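Local coordinates for protein putative dehydratase (Mesorhizobium loti, PDB 2POZ) that is of uncharacterised function but belongs to the mandelate racemase and muconate lactonizing enzyme family and is probably a lyase of the dehydratase type, at residues D122-A134 with A144-F158. Numbering follows the deposited sequence.
Sequences DRVRAYANGWYGA and AVERPLKEGYGALKF
The indole of Trp131 carries Pro148 CG and Leu156 CD2 on one face, both offset toward the rim, and the CD2 edge of Tyr132 over the centre of the other, while Ala144 CB meets its edge in plane. A second flat group, the Tyr153 ring, takes Ala128 CB over its centre in a CH-pi contact, 3.6 Å from the centroid, with Ala126 O at its edge. Strand 123-128, from a mixed sheet with strands 331-333 and 357-359, here bridges strand 155-158, the outermost strand of the parallel sheet in what the family identifies as the enolase-superfamily barrel; the short helix 146-150 packs against Trp131 and Ala128 through Pro148. The strands run in the same general direction, 40° apart, and pair through the single Ala128-Leu156 bridge. Ala128 N donates to Ala155 O (3.0 Å). Its O accepts from Lys157 N in a nearly straight bond (176°). Ala128 suits the place because its small methyl packs at once against Tyr153, Pro148 CB and Leu156 CD2. Trp131, wide and flat, fills the gap between helix and strand, and its CZ2 reaches Phe158 CB at 3.6 Å. That same CB lies over a face of Tyr132, whose hydroxyl donates to Asn129 OD1. Lys157, extended up to a bend at chi3 (87°), crosses the Tyr127 ring obliquely, with CB 3.5 Å from CE1, and its length carries the ammonium from the strand to Glu231 and Glu332. Elsewhere, one water accepts from Gly154 N and donates to Ala126 O. Besides its two salt bridges, Lys157 NZ donates to Tyr127 OH, 3.1 Å away.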
loop_
_atom_site.group_PDB
_atom_site.type_symbol
_atom_site.label_atom_id
_atom_site.label_comp_id
_atom_site.label_asym_id
_atom_site.label_seq_id
_atom_site.Cartn_x
_atom_site.Cartn_y
_atom_site.Cartn_z
ATOM N N ASP A 122 -5.601 -40.515 -15.797
ATOM C CA ASP A 122 -4.817 -41.610 -16.372
ATOM C C ASP A 122 -3.954 -41.174 -17.550
ATOM O O ASP A 122 -3.156 -41.952 -18.058
ATOM C CB ASP A 122 -5.736 -42.745 -16.833
ATOM C CG ASP A 122 -6.542 -43.339 -15.695
ATOM O OD1 ASP A 122 -5.940 -43.730 -14.673
ATOM O OD2 ASP A 122 -7.780 -43.415 -15.828
ATOM N N ARG A 123 -4.118 -39.935 -17.991
ATOM C CA ARG A 123 -3.340 -39.433 -19.113
ATOM C C ARG A 123 -3.383 -37.914 -19.114
ATOM O O ARG A 123 -4.272 -37.313 -18.511
ATOM C CB ARG A 123 -3.901 -39.976 -20.437
ATOM C CG ARG A 123 -5.297 -39.476 -20.775
ATOM C CD ARG A 123 -5.855 -40.154 -22.018
ATOM N NE ARG A 123 -6.841 -39.314 -22.698
ATOM C CZ ARG A 123 -8.051 -39.023 -22.224
ATOM N NH1 ARG A 123 -8.452 -39.510 -21.056
ATOM N NH2 ARG A 123 -8.853 -38.217 -22.912
ATOM N N VAL A 124 -2.416 -37.296 -19.785
ATOM C CA VAL A 124 -2.365 -35.846 -19.858
ATOM C C VAL A 124 -2.107 -35.380 -21.274
ATOM O O VAL A 124 -1.356 -35.999 -22.024
ATOM C CB VAL A 124 -1.246 -35.259 -18.978
ATOM C CG1 VAL A 124 -1.566 -35.467 -17.510
ATOM C CG2 VAL A 124 0.087 -35.904 -19.343
ATOM N N ARG A 125 -2.747 -34.278 -21.630
ATOM C CA ARG A 125 -2.577 -33.679 -22.935
ATOM C C ARG A 125 -1.297 -32.845 -22.867
ATOM O O ARG A 125 -0.941 -32.322 -21.807
ATOM C CB ARG A 125 -3.768 -32.781 -23.245
ATOM C CG ARG A 125 -3.697 -32.112 -24.593
ATOM C CD ARG A 125 -4.922 -31.255 -24.812
ATOM N NE ARG A 125 -4.741 -30.380 -25.959
ATOM C CZ ARG A 125 -4.847 -29.059 -25.901
ATOM N NH1 ARG A 125 -5.133 -28.469 -24.748
ATOM N NH2 ARG A 125 -4.664 -28.333 -26.993
ATOM N N ALA A 126 -0.607 -32.713 -23.990
ATOM C CA ALA A 126 0.626 -31.944 -24.006
ATOM C C ALA A 126 0.680 -30.993 -25.183
ATOM O O ALA A 126 -0.027 -31.178 -26.162
ATOM C CB ALA A 126 1.828 -32.890 -24.063
ATOM N N TYR A 127 1.508 -29.961 -25.069
ATOM C CA TYR A 127 1.700 -29.036 -26.168
ATOM C C TYR A 127 3.109 -29.340 -26.659
ATOM O O TYR A 127 3.917 -29.900 -25.918
ATOM C CB TYR A 127 1.556 -27.573 -25.715
ATOM C CG TYR A 127 2.572 -27.064 -24.718
ATOM C CD1 TYR A 127 3.855 -26.691 -25.118
ATOM C CD2 TYR A 127 2.232 -26.903 -23.371
ATOM C CE1 TYR A 127 4.776 -26.164 -24.201
ATOM C CE2 TYR A 127 3.142 -26.380 -22.446
ATOM C CZ TYR A 127 4.409 -26.014 -22.868
ATOM O OH TYR A 127 5.312 -25.513 -21.955
ATOM N N ALA A 128 3.404 -29.002 -27.905
ATOM C CA ALA A 128 4.727 -29.267 -28.446
ATOM C C ALA A 128 5.640 -28.036 -28.440
ATOM O O ALA A 128 5.205 -26.917 -28.706
ATOM C CB ALA A 128 4.600 -29.825 -29.879
ATOM N N ASN A 129 6.909 -28.263 -28.119
ATOM C CA ASN A 129 7.914 -27.207 -28.114
ATOM C C ASN A 129 9.100 -27.788 -28.888
ATOM O O ASN A 129 9.093 -28.975 -29.237
ATOM C CB ASN A 129 8.344 -26.872 -26.680
ATOM C CG ASN A 129 9.002 -25.507 -26.564
ATOM O OD1 ASN A 129 9.403 -24.907 -27.562
ATOM N ND2 ASN A 129 9.128 -25.012 -25.333
ATOM N N GLY A 130 10.106 -26.959 -29.155
ATOM C CA GLY A 130 11.295 -27.415 -29.861
ATOM C C GLY A 130 11.123 -27.817 -31.319
ATOM O O GLY A 130 11.995 -28.478 -31.888
ATOM N N TRP A 131 10.021 -27.409 -31.935
ATOM C CA TRP A 131 9.752 -27.765 -33.331
ATOM C C TRP A 131 10.177 -26.686 -34.328
ATOM O O TRP A 131 9.951 -26.833 -35.527
ATOM C CB TRP A 131 8.256 -28.037 -33.511
ATOM C CG TRP A 131 7.376 -26.958 -32.902
ATOM C CD1 TRP A 131 6.938 -26.891 -31.609
ATOM C CD2 TRP A 131 6.886 -25.776 -33.550
ATOM N NE1 TRP A 131 6.210 -25.742 -31.411
ATOM C CE2 TRP A 131 6.163 -25.038 -32.584
ATOM C CE3 TRP A 131 6.990 -25.265 -34.854
ATOM C CZ2 TRP A 131 5.548 -23.815 -32.877
ATOM C CZ3 TRP A 131 6.376 -24.049 -35.144
ATOM C CH2 TRP A 131 5.666 -23.338 -34.158
ATOM N N TYR A 132 10.803 -25.616 -33.837
ATOM C CA TYR A 132 11.217 -24.493 -34.688
ATOM C C TYR A 132 12.705 -24.163 -34.525
ATOM O O TYR A 132 13.122 -23.019 -34.706
ATOM C CB TYR A 132 10.375 -23.268 -34.318
ATOM C CG TYR A 132 10.396 -22.990 -32.833
ATOM C CD1 TYR A 132 11.339 -22.124 -32.279
ATOM C CD2 TYR A 132 9.540 -23.677 -31.967
ATOM C CE1 TYR A 132 11.437 -21.953 -30.895
ATOM C CE2 TYR A 132 9.631 -23.516 -30.585
ATOM C CZ TYR A 132 10.582 -22.655 -30.056
ATOM O OH TYR A 132 10.698 -22.509 -28.691
ATOM N N GLY A 133 13.494 -25.183 -34.207
ATOM C CA GLY A 133 14.920 -25.012 -33.986
ATOM C C GLY A 133 15.754 -24.242 -34.994
ATOM O O GLY A 133 16.766 -23.645 -34.617
ATOM N N ALA A 134 15.355 -24.245 -36.263
ATOM C CA ALA A 134 16.112 -23.539 -37.293
ATOM C C ALA A 134 15.282 -22.464 -37.986
ATOM O O ALA A 134 15.757 -21.800 -38.905
ATOM C CB ALA A 134 16.642 -24.542 -38.338
ATOM N N ALA A 144 7.400 -25.077 -40.219
ATOM C CA ALA A 144 7.739 -25.800 -38.997
ATOM C C ALA A 144 6.564 -26.374 -38.202
ATOM O O ALA A 144 6.742 -27.354 -37.477
ATOM C CB ALA A 144 8.585 -24.910 -38.096
ATOM N N VAL A 145 5.374 -25.781 -38.318
ATOM C CA VAL A 145 4.220 -26.287 -37.561
ATOM C C VAL A 145 3.720 -27.627 -38.101
ATOM O O VAL A 145 3.081 -28.400 -37.383
ATOM C CB VAL A 145 3.012 -25.306 -37.583
ATOM C CG1 VAL A 145 3.461 -23.896 -37.196
ATOM C CG2 VAL A 145 2.349 -25.313 -38.960
ATOM N N GLU A 146 4.022 -27.900 -39.366
ATOM C CA GLU A 146 3.574 -29.129 -40.011
ATOM C C GLU A 146 3.881 -30.437 -39.281
ATOM O O GLU A 146 2.987 -31.265 -39.102
ATOM C CB GLU A 146 4.128 -29.193 -41.435
ATOM C CG GLU A 146 3.426 -28.258 -42.413
ATOM C CD GLU A 146 4.219 -28.071 -43.695
ATOM O OE1 GLU A 146 4.832 -29.056 -44.164
ATOM O OE2 GLU A 146 4.227 -26.941 -44.231
ATOM N N ARG A 147 5.127 -30.637 -38.860
ATOM C CA ARG A 147 5.466 -31.884 -38.178
ATOM C C ARG A 147 4.704 -32.092 -36.859
ATOM O O ARG A 147 4.021 -33.108 -36.685
ATOM C CB ARG A 147 6.975 -31.979 -37.931
ATOM C CG ARG A 147 7.382 -33.268 -37.231
ATOM C CD ARG A 147 8.876 -33.339 -36.973
ATOM N NE ARG A 147 9.189 -34.272 -35.889
ATOM C CZ ARG A 147 8.806 -34.110 -34.622
ATOM N NH1 ARG A 147 8.092 -33.047 -34.265
ATOM N NH2 ARG A 147 9.137 -35.013 -33.709
ATOM N N PRO A 148 4.806 -31.143 -35.911
ATOM C CA PRO A 148 4.062 -31.380 -34.669
ATOM C C PRO A 148 2.556 -31.570 -34.884
ATOM O O PRO A 148 1.933 -32.409 -34.236
ATOM C CB PRO A 148 4.404 -30.153 -33.811
ATOM C CG PRO A 148 4.725 -29.094 -34.825
ATOM C CD PRO A 148 5.539 -29.868 -35.848
ATOM N N LEU A 149 1.974 -30.809 -35.802
ATOM C CA LEU A 149 0.549 -30.937 -36.068
ATOM C C LEU A 149 0.201 -32.295 -36.691
ATOM O O LEU A 149 -0.880 -32.828 -36.448
ATOM C CB LEU A 149 0.069 -29.793 -36.965
ATOM C CG LEU A 149 0.192 -28.403 -36.322
ATOM C CD1 LEU A 149 -0.348 -27.358 -37.282
ATOM C CD2 LEU A 149 -0.569 -28.357 -34.995
ATOM N N LYS A 150 1.113 -32.852 -37.483
ATOM C CA LYS A 150 0.874 -34.157 -38.095
ATOM C C LYS A 150 0.916 -35.216 -36.999
ATOM O O LYS A 150 0.291 -36.271 -37.112
ATOM C CB LYS A 150 1.939 -34.476 -39.148
ATOM C CG LYS A 150 1.848 -33.655 -40.430
ATOM C CD LYS A 150 0.751 -34.154 -41.367
ATOM C CE LYS A 150 0.798 -33.416 -42.713
ATOM N NZ LYS A 150 -0.196 -33.924 -43.707
ATOM N N GLU A 151 1.667 -34.930 -35.939
ATOM C CA GLU A 151 1.775 -35.848 -34.816
ATOM C C GLU A 151 0.541 -35.787 -33.911
ATOM O O GLU A 151 0.415 -36.577 -32.977
ATOM C CB GLU A 151 3.029 -35.541 -33.996
ATOM C CG GLU A 151 4.329 -35.981 -34.648
ATOM C CD GLU A 151 5.537 -35.655 -33.788
ATOM O OE1 GLU A 151 5.940 -34.471 -33.728
ATOM O OE2 GLU A 151 6.079 -36.584 -33.157
ATOM N N GLY A 152 -0.351 -34.834 -34.168
ATOM C CA GLY A 152 -1.563 -34.743 -33.369
ATOM C C GLY A 152 -1.638 -33.721 -32.245
ATOM O O GLY A 152 -2.609 -33.720 -31.480
ATOM N N TYR A 153 -0.635 -32.856 -32.127
ATOM C CA TYR A 153 -0.644 -31.836 -31.078
ATOM C C TYR A 153 -1.732 -30.807 -31.356
ATOM O O TYR A 153 -1.917 -30.381 -32.500
ATOM C CB TYR A 153 0.726 -31.145 -30.998
ATOM C CG TYR A 153 1.799 -32.031 -30.419
ATOM C CD1 TYR A 153 1.923 -32.192 -29.039
ATOM C CD2 TYR A 153 2.643 -32.772 -31.248
ATOM C CE1 TYR A 153 2.847 -33.073 -28.498
ATOM C CE2 TYR A 153 3.578 -33.662 -30.715
ATOM C CZ TYR A 153 3.667 -33.807 -29.342
ATOM O OH TYR A 153 4.541 -34.719 -28.809
ATOM N N GLY A 154 -2.454 -30.413 -30.311
ATOM C CA GLY A 154 -3.503 -29.421 -30.468
ATOM C C GLY A 154 -3.044 -28.092 -29.900
ATOM O O GLY A 154 -3.806 -27.130 -29.821
ATOM N N ALA A 155 -1.777 -28.041 -29.503
ATOM C CA ALA A 155 -1.210 -26.834 -28.926
ATOM C C ALA A 155 0.292 -26.772 -29.189
ATOM O O ALA A 155 0.997 -27.783 -29.119
ATOM C CB ALA A 155 -1.494 -26.800 -27.427
ATOM N N LEU A 156 0.773 -25.574 -29.487
ATOM C CA LEU A 156 2.182 -25.365 -29.793
ATOM C C LEU A 156 2.753 -24.154 -29.065
ATOM O O LEU A 156 2.098 -23.113 -28.970
ATOM C CB LEU A 156 2.357 -25.134 -31.302
ATOM C CG LEU A 156 1.778 -26.136 -32.301
ATOM C CD1 LEU A 156 1.842 -25.526 -33.700
ATOM C CD2 LEU A 156 2.547 -27.451 -32.247
ATOM N N LYS A 157 3.971 -24.290 -28.550
ATOM C CA LYS A 157 4.638 -23.168 -27.897
ATOM C C LYS A 157 5.882 -22.829 -28.703
ATOM O O LYS A 157 6.558 -23.725 -29.215
ATOM C CB LYS A 157 5.061 -23.497 -26.456
ATOM C CG LYS A 157 5.612 -22.255 -25.737
ATOM C CD LYS A 157 5.846 -22.461 -24.239
ATOM C CE LYS A 157 7.223 -23.025 -23.943
ATOM N NZ LYS A 157 7.389 -23.267 -22.471
ATOM N N PHE A 158 6.191 -21.540 -28.818
ATOM C CA PHE A 158 7.377 -21.130 -29.560
ATOM C C PHE A 158 7.909 -19.772 -29.120
ATOM O O PHE A 158 7.181 -18.948 -28.571
ATOM C CB PHE A 158 7.089 -21.133 -31.072
ATOM C CG PHE A 158 5.984 -20.202 -31.489
ATOM C CD1 PHE A 158 6.269 -19.032 -32.183
ATOM C CD2 PHE A 158 4.653 -20.502 -31.198
ATOM C CE1 PHE A 158 5.245 -18.167 -32.586
ATOM C CE2 PHE A 158 3.625 -19.646 -31.595
ATOM C CZ PHE A 158 3.923 -18.475 -32.293
HETATM O O HOH W 1 -2.102 -31.429 -27.734
HETATM O O HOH W 2 8.973 -28.737 -37.396
#